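Local coordinates for protein cytosolic phospholipase A2 delta (Homo sapiens, PDB 5IZ5) that is a calcium-dependent phospholipase A2 that hydrolyses glycerophospholipids at the sn-2 position, releasing a fatty acid and a lysophospholipid, at residues L154-K158 against V159-R163; T627-Y631 against Q632-M636; T690-Y693 against C694-R697. The protein carries 3 engineered substitutions. All blocks are in the same frame, centred on the assembly; numbering follows the deposited sequence.

Contact 1. Residues L154-K158 against V159-R163; sequences LITNK and VIVAR
The side-chain oxygen OD1 of Asn-157 is gripped by two consecutive backbone amides at the bend of a tight beta hairpin. Asn-157 OD1 accepts Val-159 N at 3.0 Å, which closes an Asx turn, and Ile-160 N at 2.9 Å. The two donors differ in approach: Ile-160 N lies in the plane of the side-chain carbonyl, whereas Val-159 N comes in tilted from it. The amide can reach back over the turn because CG sits between the backbone N and the carbonyl carbon (chi1 58°), while Lys-158 takes a positive phi to carry the chain round. At the other end of the amide, ND2 donates to Tyr-497 O, so the group is fixed from both sides and ties the hairpin tip to the phospholipase region. With an alanine here, the amides of Val-159 and Ile-160 would probably lose their shared acceptor, and the turn would be less firmly set.

On either side of the bend, strands 154-156 and 160-162 run antiparallel. Ile-155 and Ala-162 form a hydrogen-bonded pair: Ala-162 N donates to Ile-155 O at 2.7 Å, almost straight, and Ile-155 N returns a bond to Ala-162 O at 3.1 Å. Their CB atoms meet on one face of the sheet at 4.1 Å. On the other, Thr-156 and Val-161 are a non-hydrogen-bonded pair, though the placing of the Thr-156 methyl is doubtful. Further from the turn, Leu-154 touches Val-161 CG1 through its CD2 methyl. Arg-163 lies next to Leu-154 and points the same way; its guanidinium has its main partner in Glu-152, with which NE forms a salt bridge, and NH1 reaches Gln-614. The methyl carbon Leu-154 CD2 rests 3.9 Å from Arg-163 NE.

Contact 2. Residues T627-Y631 against Q632-M636; sequences TWADY and QLDSM
Asp-630 and Tyr-631 offer their carbonyls to the amides four residues on, Asp-634 N to Asp-630 O at 3.0 Å and Ser-635 N to Tyr-631 O at 2.9 Å, and so close the short helix 631-634. The chain has left the preceding helix at Ala-629, and Asp-630 stands at the N-cap position, where its side chain makes no capping bond.

The carboxylate that turns back over this junction is that of Asp-634. Its CG is anti to the carbonyl carbon, beside the backbone N (chi1 -65°), which directs the group toward Ala-629 and Asp-630; OD2 overlaps the backbone there in the model, and its exact place is doubtful.

On the outer side, the chain of Gln-632, bent at chi2, folds toward the Tyr-631 ring. Its OE1 sits beside the CD1-CE1 bond rather than over the ring, in a short approach of 2.9 Å to Tyr-631 CD1 and equally near CE1, with the amide plane almost perpendicular to the ring. Ser-635 CB approaches Tyr-631 CE2 at 4.1 Å, while Ser-635 OG donates to Gln-632 O at 2.9 Å and pins the last turn.

Asp-634 is buried, and its other oxygen, OD1, forms a salt bridge with Lys-496 that probably helps keep this carboxylate ionised.

Contact 3. Residues T690-Y693 against C694-R697; sequences TELY and CRAR
The guanidinium of Arg-697 lies flat on the ring of Tyr-693, the planes 16° apart and the centres of the two groups 3.6 Å from each other, a stacked cation-pi pair. NH1 stands over the ring near CD1, while NH2 lies just past the rim by CE1 and CZ, 3.4 Å from CE1. An extended chain from CG to NE brings the group there, and Tyr-693 presents its ring with CG anti to the backbone N (chi1 -165°). NH1 has a second task: it donates to Tyr-693 O at 3.2 Å, that oxygen lying near the guanidinium plane, so one arginine holds both ring and carbonyl of the same residue. The phenol OH bonds to Trp-484 NE1, which fixes the far end of the ring.

Glu-691 and Arg-695 meet differently. Glu-691 OE2 sits over the guanidinium face, 2.5 Å from Arg-695 NH1, and the planes are 64° apart, so this salt bridge is not the flat, two-pronged kind; the spacing is shorter than usual and the exact geometry less certain.

Cys-694, Arg-695 and Ala-696 N bond to the carbonyls four residues earlier. The arrangement is i to i+4 pairing at the C-terminal end of helix 685-696: Glu-691 and Arg-695 form a salt bridge within the helix, and Tyr-693 a cation-pi pair with the first residue past it.

Overall arrangement
The three contacts lie in series along the chain and away from the nucleophile Ser-365 and the probable proton acceptor Asp-651. Contacts 2 and 3, with centres about 15 Å apart, touch directly: Trp-628 CZ3 is 3.9 Å from Tyr-693 CE2. Trp-484 joins them as well, its ring meeting that of Trp-628 while its NE1 bonds the Tyr-693 hydroxyl. Contact 1 stands apart, its nearest atoms about 9 Å from contact 2 and about 14 Å from contact 3. The adjacent residues Lys-496 and Tyr-497 connect contacts 1 and 2, one pairing with Asp-634 and the other with Asn-157. Contact 1 thus lies where the N-terminal beta sheet meets the phospholipase region that holds the other two.

Contact 1. Residues L154-K158 against V159-R163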
loop_
_atom_site.group_PDB
_atom_site.type_symbol
_atom_site.label_atom_id
_atom_site.label_comp_id
_atom_site.label_asym_id
_atom_site.label_seq_id
_atom_site.Cartn_x
_atom_site.Cartn_y
_atom_site.Cartn_z
ATOM N N LEU B 154 19.207 3.989 17.601
ATOM C CA LEU B 154 18.102 4.161 16.661
ATOM C C LEU B 154 18.556 3.974 15.219
ATOM O O LEU B 154 19.734 4.152 14.917
ATOM C CB LEU B 154 17.539 5.571 16.785
ATOM C CG LEU B 154 17.100 6.075 18.155
ATOM C CD1 LEU B 154 16.674 7.527 18.043
ATOM C CD2 LEU B 154 15.972 5.219 18.703
ATOM N N ILE B 155 17.610 3.624 14.345
ATOM C CA ILE B 155 17.803 3.637 12.891
ATOM C C ILE B 155 16.669 4.450 12.274
ATOM O O ILE B 155 15.504 4.183 12.571
ATOM C CB ILE B 155 17.796 2.219 12.282
ATOM C CG1 ILE B 155 18.885 1.360 12.939
ATOM C CG2 ILE B 155 18.020 2.280 10.770
ATOM C CD1 ILE B 155 18.786 -0.122 12.628
ATOM N N THR B 156 17.006 5.432 11.430
ATOM C CA THR B 156 16.003 6.294 10.793
ATOM C C THR B 156 16.291 6.658 9.340
ATOM O O THR B 156 17.423 6.574 8.886
ATOM C CB THR B 156 15.927 7.673 11.459
ATOM O OG1 THR B 156 16.761 7.720 12.618
ATOM C CG2 THR B 156 14.538 8.007 11.794
ATOM N N ASN B 157 15.250 7.112 8.642
ATOM C CA ASN B 157 15.393 7.880 7.405
ATOM C C ASN B 157 14.886 9.318 7.617
ATOM O O ASN B 157 14.571 10.020 6.658
ATOM C CB ASN B 157 14.635 7.223 6.255
ATOM C CG ASN B 157 13.154 7.062 6.543
ATOM O OD1 ASN B 157 12.628 7.616 7.513
ATOM N ND2 ASN B 157 12.468 6.317 5.688
ATOM N N LYS B 158 14.784 9.717 8.888
ATOM C CA LYS B 158 14.317 11.042 9.332
ATOM C C LYS B 158 12.797 11.249 9.281
ATOM O O LYS B 158 12.317 12.332 9.614
ATOM C CB LYS B 158 15.043 12.174 8.592
ATOM C CG LYS B 158 16.557 12.134 8.736
ATOM C CD LYS B 158 16.989 12.183 10.192
ATOM C CE LYS B 158 18.510 12.192 10.292
ATOM N NZ LYS B 158 19.042 13.118 11.329
ATOM N N VAL B 159 12.041 10.223 8.887
ATOM C CA VAL B 159 10.575 10.265 9.032
ATOM C C VAL B 159 10.079 9.051 9.829
ATOM O O VAL B 159 9.284 9.210 10.743
ATOM C CB VAL B 159 9.806 10.506 7.702
ATOM C CG1 VAL B 159 10.736 10.943 6.584
ATOM C CG2 VAL B 159 8.956 9.317 7.301
ATOM N N ILE B 160 10.588 7.864 9.514
ATOM C CA ILE B 160 10.308 6.658 10.279
ATOM C C ILE B 160 11.518 6.333 11.140
ATOM O O ILE B 160 12.641 6.444 10.665
ATOM C CB ILE B 160 10.079 5.459 9.332
ATOM C CG1 ILE B 160 8.700 5.535 8.653
ATOM C CG2 ILE B 160 10.280 4.121 10.035
ATOM C CD1 ILE B 160 7.508 5.524 9.586
ATOM N N VAL B 161 11.273 5.889 12.373
ATOM C CA VAL B 161 12.313 5.496 13.319
ATOM C C VAL B 161 12.103 4.053 13.768
ATOM O O VAL B 161 11.011 3.660 14.194
ATOM C CB VAL B 161 12.293 6.361 14.597
ATOM C CG1 VAL B 161 13.344 5.885 15.594
ATOM C CG2 VAL B 161 12.518 7.827 14.263
ATOM N N ALA B 162 13.173 3.276 13.672
ATOM C CA ALA B 162 13.232 1.958 14.261
ATOM C C ALA B 162 13.894 2.084 15.636
ATOM O O ALA B 162 15.078 2.444 15.754
ATOM C CB ALA B 162 14.018 1.032 13.365
ATOM N N ARG B 163 13.112 1.812 16.678
ATOM C CA ARG B 163 13.602 1.877 18.056
ATOM C C ARG B 163 14.514 0.692 18.319
ATOM O O ARG B 163 14.386 -0.345 17.661
ATOM C CB ARG B 163 12.431 1.850 19.037
ATOM C CG ARG B 163 11.423 2.978 18.862
ATOM C CD ARG B 163 12.047 4.337 19.119
ATOM N NE ARG B 163 12.562 4.433 20.488
ATOM C CZ ARG B 163 11.855 4.812 21.557
ATOM N NH1 ARG B 163 10.575 5.161 21.445
ATOM N NH2 ARG B 163 12.439 4.837 22.751
#

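Contact 2. Residues T627-Y631 against Q632-M636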
loop_
_atom_site.group_PDB
_atom_site.type_symbol
_atom_site.label_atom_id
_atom_site.label_comp_id
_atom_site.label_asym_id
_atom_site.label_seq_id
_atom_site.Cartn_x
_atom_site.Cartn_y
_atom_site.Cartn_z
ATOM N N THR B 627 5.769 16.229 0.759
ATOM C CA THR B 627 5.261 16.100 -0.609
ATOM C C THR B 627 3.995 15.266 -0.632
ATOM O O THR B 627 3.024 15.632 -1.283
ATOM C CB THR B 627 6.283 15.416 -1.519
ATOM O OG1 THR B 627 7.481 16.198 -1.571
ATOM C CG2 THR B 627 5.743 15.235 -2.925
ATOM N N TRP B 628 4.017 14.141 0.073
ATOM C CA TRP B 628 2.907 13.186 0.049
ATOM C C TRP B 628 1.896 13.375 1.179
ATOM O O TRP B 628 0.871 12.705 1.196
ATOM C CB TRP B 628 3.457 11.759 0.037
ATOM C CG TRP B 628 4.311 11.532 -1.168
ATOM C CD1 TRP B 628 5.671 11.397 -1.201
ATOM C CD2 TRP B 628 3.868 11.470 -2.526
ATOM N NE1 TRP B 628 6.096 11.230 -2.497
ATOM C CE2 TRP B 628 5.009 11.272 -3.330
ATOM C CE3 TRP B 628 2.612 11.554 -3.143
ATOM C CZ2 TRP B 628 4.937 11.157 -4.719
ATOM C CZ3 TRP B 628 2.540 11.437 -4.527
ATOM C CH2 TRP B 628 3.696 11.240 -5.298
ATOM N N ALA B 629 2.147 14.302 2.100
ATOM C CA ALA B 629 1.247 14.448 3.259
ATOM C C ALA B 629 -0.147 15.016 2.949
ATOM O O ALA B 629 -0.261 16.099 2.391
ATOM C CB ALA B 629 1.895 15.287 4.360
ATOM N N ASP B 630 -1.179 14.245 3.320
ATOM C CA ASP B 630 -2.575 14.699 3.514
ATOM C C ASP B 630 -2.631 15.544 4.785
ATOM O O ASP B 630 -2.570 14.997 5.886
ATOM C CB ASP B 630 -3.523 13.489 3.710
ATOM C CG ASP B 630 -4.111 12.959 2.407
ATOM O OD1 ASP B 630 -3.666 11.874 1.975
ATOM O OD2 ASP B 630 -5.033 13.601 1.832
ATOM N N TYR B 631 -2.802 16.857 4.664
ATOM C CA TYR B 631 -2.378 17.743 5.756
ATOM C C TYR B 631 -2.849 17.297 7.153
ATOM O O TYR B 631 -2.035 16.943 8.027
ATOM C CB TYR B 631 -2.810 19.196 5.517
ATOM C CG TYR B 631 -2.727 20.056 6.773
ATOM C CD1 TYR B 631 -3.735 20.964 7.099
ATOM C CD2 TYR B 631 -1.646 19.932 7.653
ATOM C CE1 TYR B 631 -3.657 21.733 8.254
ATOM C CE2 TYR B 631 -1.565 20.689 8.811
ATOM C CZ TYR B 631 -2.570 21.589 9.105
ATOM O OH TYR B 631 -2.485 22.342 10.253
ATOM N N GLN B 632 -4.163 17.315 7.343
ATOM C CA GLN B 632 -4.756 17.283 8.689
ATOM C C GLN B 632 -4.472 15.970 9.398
ATOM O O GLN B 632 -3.993 15.950 10.532
ATOM C CB GLN B 632 -6.276 17.486 8.620
ATOM C CG GLN B 632 -6.738 18.653 7.732
ATOM C CD GLN B 632 -6.928 19.969 8.474
ATOM O OE1 GLN B 632 -6.503 21.022 7.995
ATOM N NE2 GLN B 632 -7.581 19.923 9.632
ATOM N N LEU B 633 -4.799 14.871 8.734
ATOM C CA LEU B 633 -4.515 13.552 9.298
ATOM C C LEU B 633 -3.016 13.283 9.493
ATOM O O LEU B 633 -2.615 12.624 10.466
ATOM C CB LEU B 633 -5.171 12.442 8.442
ATOM C CG LEU B 633 -6.097 11.564 9.279
ATOM C CD1 LEU B 633 -7.214 10.929 8.463
ATOM C CD2 LEU B 633 -5.298 10.505 10.015
ATOM N N ASP B 634 -2.189 13.818 8.604
ATOM C CA ASP B 634 -0.748 13.585 8.679
ATOM C C ASP B 634 -0.068 14.375 9.798
ATOM O O ASP B 634 0.960 13.944 10.322
ATOM C CB ASP B 634 -0.099 13.851 7.323
ATOM C CG ASP B 634 -0.576 12.874 6.257
ATOM O OD1 ASP B 634 -1.154 11.821 6.600
ATOM O OD2 ASP B 634 -0.388 13.152 5.067
ATOM N N SER B 635 -0.659 15.501 10.194
ATOM C CA SER B 635 -0.161 16.242 11.374
ATOM C C SER B 635 -0.463 15.506 12.703
ATOM O O SER B 635 -0.054 15.966 13.773
ATOM C CB SER B 635 -0.703 17.687 11.412
ATOM O OG SER B 635 -2.052 17.737 11.846
ATOM N N MET B 636 -1.168 14.371 12.622
ATOM C CA MET B 636 -1.507 13.540 13.782
ATOM C C MET B 636 -0.679 12.256 13.772
ATOM O O MET B 636 -1.105 11.228 13.230
ATOM C CB MET B 636 -2.995 13.186 13.791
ATOM C CG MET B 636 -3.922 14.390 13.893
ATOM S SD MET B 636 -3.784 15.314 15.440
ATOM C CE MET B 636 -4.517 14.158 16.597
#

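Contact 3. Residues T690-Y693 against C694-R697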
loop_
_atom_site.group_PDB
_atom_site.type_symbol
_atom_site.label_atom_id
_atom_site.label_comp_id
_atom_site.label_asym_id
_atom_site.label_seq_id
_atom_site.Cartn_x
_atom_site.Cartn_y
_atom_site.Cartn_z
ATOM N N THR B 690 -3.857 14.952 -12.154
ATOM C CA THR B 690 -2.466 14.722 -11.743
ATOM C C THR B 690 -1.682 16.034 -11.707
ATOM O O THR B 690 -0.886 16.231 -10.806
ATOM C CB THR B 690 -1.658 13.599 -12.463
ATOM O OG1 THR B 690 -0.409 14.135 -12.924
ATOM C CG2 THR B 690 -2.391 12.953 -13.597
ATOM N N GLU B 691 -1.915 16.934 -12.663
ATOM C CA GLU B 691 -1.217 18.226 -12.668
ATOM C C GLU B 691 -1.541 19.039 -11.413
ATOM O O GLU B 691 -0.646 19.586 -10.774
ATOM C CB GLU B 691 -1.554 19.052 -13.909
ATOM C CG GLU B 691 -0.673 20.308 -14.011
ATOM C CD GLU B 691 -1.348 21.566 -13.504
ATOM O OE1 GLU B 691 -2.508 21.822 -13.893
ATOM O OE2 GLU B 691 -0.706 22.306 -12.721
ATOM N N LEU B 692 -2.825 19.132 -11.079
ATOM C CA LEU B 692 -3.255 19.798 -9.842
ATOM C C LEU B 692 -2.644 19.138 -8.617
ATOM O O LEU B 692 -2.163 19.812 -7.706
ATOM C CB LEU B 692 -4.780 19.742 -9.687
ATOM C CG LEU B 692 -5.512 21.081 -9.471
ATOM C CD1 LEU B 692 -6.980 20.859 -9.132
ATOM C CD2 LEU B 692 -4.857 21.901 -8.362
ATOM N N TYR B 693 -2.684 17.810 -8.606
ATOM C CA TYR B 693 -2.128 17.012 -7.521
ATOM C C TYR B 693 -0.638 17.330 -7.333
ATOM O O TYR B 693 -0.200 17.581 -6.210
ATOM C CB TYR B 693 -2.372 15.535 -7.839
ATOM C CG TYR B 693 -2.208 14.539 -6.711
ATOM C CD1 TYR B 693 -3.233 14.326 -5.786
ATOM C CD2 TYR B 693 -1.067 13.754 -6.614
ATOM C CE1 TYR B 693 -3.105 13.389 -4.770
ATOM C CE2 TYR B 693 -0.930 12.816 -5.606
ATOM C CZ TYR B 693 -1.948 12.638 -4.687
ATOM O OH TYR B 693 -1.796 11.698 -3.696
ATOM N N CYS B 694 0.118 17.362 -8.435
ATOM C CA CYS B 694 1.548 17.716 -8.426
ATOM C C CYS B 694 1.782 19.148 -7.980
ATOM O O CYS B 694 2.730 19.416 -7.240
ATOM C CB CYS B 694 2.179 17.551 -9.818
ATOM S SG CYS B 694 2.382 15.847 -10.360
ATOM N N ARG B 695 0.938 20.068 -8.451
ATOM C CA ARG B 695 1.114 21.487 -8.147
ATOM C C ARG B 695 0.910 21.752 -6.663
ATOM O O ARG B 695 1.657 22.517 -6.058
ATOM C CB ARG B 695 0.151 22.367 -8.957
ATOM C CG ARG B 695 0.610 23.815 -9.060
ATOM C CD ARG B 695 -0.516 24.841 -9.005
ATOM N NE ARG B 695 -1.733 24.511 -9.750
ATOM C CZ ARG B 695 -1.837 24.462 -11.078
ATOM N NH1 ARG B 695 -0.780 24.670 -11.859
ATOM N NH2 ARG B 695 -3.007 24.169 -11.635
ATOM N N ALA B 696 -0.094 21.107 -6.075
ATOM C CA ALA B 696 -0.348 21.242 -4.644
ATOM C C ALA B 696 0.857 20.796 -3.803
ATOM O O ALA B 696 1.063 21.301 -2.702
ATOM C CB ALA B 696 -1.593 20.459 -4.251
ATOM N N ARG B 697 1.656 19.867 -4.333
ATOM C CA ARG B 697 2.794 19.301 -3.607
ATOM C C ARG B 697 4.157 19.798 -4.095
ATOM O O ARG B 697 5.195 19.256 -3.702
ATOM C CB ARG B 697 2.731 17.780 -3.698
ATOM C CG ARG B 697 1.450 17.223 -3.110
ATOM C CD ARG B 697 1.181 15.799 -3.555
ATOM N NE ARG B 697 0.163 15.196 -2.697
ATOM C CZ ARG B 697 -1.136 15.485 -2.743
ATOM N NH1 ARG B 697 -1.604 16.371 -3.616
ATOM N NH2 ARG B 697 -1.977 14.883 -1.911
#